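Local coordinates for extracellular solute-binding protein, family 1 (Trichodesmium erythraeum IMS101, PDB 6G7P) that binds ferric iron in the cleft between its two lobes and probably serves as the periplasmic receptor of an iron-uptake ABC transporter, at residues N195-A200 against E266-Y271. Numbering follows the deposited sequence.
Sequences NSYYLA and EGNNEY. With FE (Fe (III) ion), chain C.
Asn268 brings its amide nitrogen over one face of the Tyr197 ring, toward the rim, with ND2 3.4 Å from CD1 and the amide tilted 54° to the ring. A hydrogen bond helps hold the amide: ND2 donates almost straight to Glu270 OE2 (2.8 Å, 167°), which accepts with its anti lone pair, while OD1 accepts from Arg201. Glu270 runs alongside the tyrosine, its CG near CD2, and its carboxylate is shared with Arg101, Ser99 and Ser234. Such second-shell packing around a metal-bound tyrosine is well illustrated in the cleft of a periplasmic binding protein fold, with tyrosine ligation as in ferric-binding proteins. Tyr197 and Tyr198 each reach the iron through OH at 2.0 Å, Tyr141 supplies a third tyrosine oxygen and three waters complete six ligands. Asn195 ND2 donates to Tyr197 OH in its amide plane. Chi1 of 60° sets CG of Tyr197 between backbone N and carbonyl carbon and turns the ring toward the loop and the iron; CB touches Asn268 O (3.2 Å). Asn269, the positive-phi residue of a Schellman motif ending helix 258-266, packs CB on Ala200 CB and sends OD1 to Arg204; a water links its O to Ser196 OG.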
loop_
_atom_site.group_PDB
_atom_site.type_symbol
_atom_site.label_atom_id
_atom_site.label_comp_id
_atom_site.label_asym_id
_atom_site.label_seq_id
_atom_site.Cartn_x
_atom_site.Cartn_y
_atom_site.Cartn_z
ATOM N N ASN A 195 7.992 -0.145 -1.215
ATOM C CA ASN A 195 6.921 0.444 -1.966
ATOM C C ASN A 195 7.486 1.537 -2.867
ATOM O O ASN A 195 8.353 2.324 -2.497
ATOM C CB ASN A 195 5.800 0.983 -1.073
ATOM C CG ASN A 195 4.995 -0.105 -0.388
ATOM O OD1 ASN A 195 5.007 -1.272 -0.830
ATOM N ND2 ASN A 195 4.282 0.277 0.664
ATOM N N SER A 196 6.853 1.650 -4.045
ATOM C CA SER A 196 7.236 2.540 -5.079
ATOM C C SER A 196 7.376 4.008 -4.609
ATOM O O SER A 196 8.340 4.713 -4.989
ATOM C CB SER A 196 6.227 2.419 -6.213
ATOM O OG SER A 196 4.864 2.621 -5.736
ATOM N N TYR A 197 6.416 4.478 -3.821
ATOM C CA TYR A 197 6.401 5.888 -3.420
ATOM C C TYR A 197 7.569 6.305 -2.540
ATOM O O TYR A 197 7.867 7.475 -2.455
ATOM C CB TYR A 197 5.050 6.249 -2.767
ATOM C CG TYR A 197 4.729 5.448 -1.549
ATOM C CD1 TYR A 197 5.188 5.795 -0.316
ATOM C CD2 TYR A 197 3.941 4.295 -1.625
ATOM C CE1 TYR A 197 4.847 5.036 0.801
ATOM C CE2 TYR A 197 3.668 3.500 -0.547
ATOM C CZ TYR A 197 4.133 3.874 0.691
ATOM O OH TYR A 197 3.903 3.095 1.791
ATOM N N TYR A 198 8.233 5.359 -1.864
ATOM C CA TYR A 198 9.395 5.745 -1.037
ATOM C C TYR A 198 10.574 6.168 -1.910
ATOM O O TYR A 198 11.366 7.010 -1.486
ATOM C CB TYR A 198 9.791 4.589 -0.105
ATOM C CG TYR A 198 8.801 4.335 1.006
ATOM C CD1 TYR A 198 8.530 5.282 1.962
ATOM C CD2 TYR A 198 8.078 3.157 1.070
ATOM C CE1 TYR A 198 7.607 5.033 2.940
ATOM C CE2 TYR A 198 7.172 2.903 2.046
ATOM C CZ TYR A 198 6.953 3.858 2.995
ATOM O OH TYR A 198 6.001 3.653 3.950
ATOM N N LEU A 199 10.753 5.567 -3.099
ATOM C CA LEU A 199 11.821 6.036 -4.016
ATOM C C LEU A 199 11.447 7.432 -4.557
ATOM O O LEU A 199 12.274 8.366 -4.548
ATOM C CB LEU A 199 12.113 5.057 -5.117
ATOM C CG LEU A 199 13.259 5.447 -6.035
ATOM C CD1 LEU A 199 14.579 5.573 -5.296
ATOM C CD2 LEU A 199 13.370 4.453 -7.181
ATOM N N ALA A 200 10.200 7.621 -4.942
ATOM C CA ALA A 200 9.732 8.917 -5.400
ATOM C C ALA A 200 9.902 9.992 -4.348
ATOM O O ALA A 200 10.292 11.125 -4.633
ATOM C CB ALA A 200 8.268 8.780 -5.761
ATOM N N GLU A 266 -1.087 12.314 -5.313
ATOM C CA GLU A 266 0.181 13.057 -5.320
ATOM C C GLU A 266 0.656 13.389 -3.927
ATOM O O GLU A 266 1.865 13.494 -3.690
ATOM C CB GLU A 266 0.077 14.255 -6.268
ATOM C CG GLU A 266 -0.034 13.760 -7.706
ATOM C CD GLU A 266 -0.057 14.865 -8.755
ATOM O OE1 GLU A 266 0.007 16.072 -8.396
ATOM O OE2 GLU A 266 -0.198 14.473 -9.951
ATOM N N GLY A 267 -0.255 13.475 -2.968
ATOM C CA GLY A 267 0.098 13.730 -1.555
ATOM C C GLY A 267 1.112 12.781 -0.963
ATOM O O GLY A 267 1.858 13.160 -0.065
ATOM N N ASN A 268 1.118 11.523 -1.465
ATOM C CA ASN A 268 2.101 10.546 -1.046
ATOM C C ASN A 268 2.798 9.884 -2.235
ATOM O O ASN A 268 3.302 8.789 -2.109
ATOM C CB ASN A 268 1.479 9.463 -0.155
ATOM C CG ASN A 268 2.533 8.632 0.550
ATOM O OD1 ASN A 268 3.588 9.146 0.953
ATOM N ND2 ASN A 268 2.283 7.342 0.682
ATOM N N ASN A 269 2.880 10.571 -3.376
ATOM C CA ASN A 269 3.576 10.043 -4.535
ATOM C C ASN A 269 3.089 8.641 -4.975
ATOM O O ASN A 269 3.881 7.832 -5.395
ATOM C CB ASN A 269 5.129 10.027 -4.345
ATOM C CG ASN A 269 5.686 11.380 -4.055
ATOM O OD1 ASN A 269 5.483 12.315 -4.846
ATOM N ND2 ASN A 269 6.307 11.515 -2.880
ATOM N N GLU A 270 1.780 8.405 -4.801
ATOM C CA GLU A 270 1.109 7.194 -5.198
ATOM C C GLU A 270 0.461 7.397 -6.539
ATOM O O GLU A 270 0.412 8.495 -7.077
ATOM C CB GLU A 270 0.088 6.766 -4.116
ATOM C CG GLU A 270 0.786 6.307 -2.838
ATOM C CD GLU A 270 -0.147 5.794 -1.764
ATOM O OE1 GLU A 270 -1.045 4.993 -2.076
ATOM O OE2 GLU A 270 0.065 6.175 -0.618
ATOM N N TYR A 271 0.027 6.278 -7.140
ATOM C CA TYR A 271 -0.689 6.306 -8.414
ATOM C C TYR A 271 -2.185 6.521 -8.157
ATOM O O TYR A 271 -2.713 6.001 -7.179
ATOM C CB TYR A 271 -0.519 4.946 -9.158
ATOM C CG TYR A 271 0.912 4.658 -9.548
ATOM C CD1 TYR A 271 1.405 5.080 -10.750
ATOM C CD2 TYR A 271 1.744 3.937 -8.686
ATOM C CE1 TYR A 271 2.741 4.816 -11.059
ATOM C CE2 TYR A 271 3.046 3.662 -9.035
ATOM C CZ TYR A 271 3.516 4.140 -10.232
ATOM O OH TYR A 271 4.869 3.843 -10.549
HETATM FE FE FE C . 4.022 3.612 3.710
HETATM O O HOH W 1 3.895 5.179 -6.254
HETATM O O HOH W 2 2.289 4.710 3.379
HETATM O O HOH W 3 3.799 4.505 5.659
HETATM O O HOH W 4 4.415 5.938 3.999
#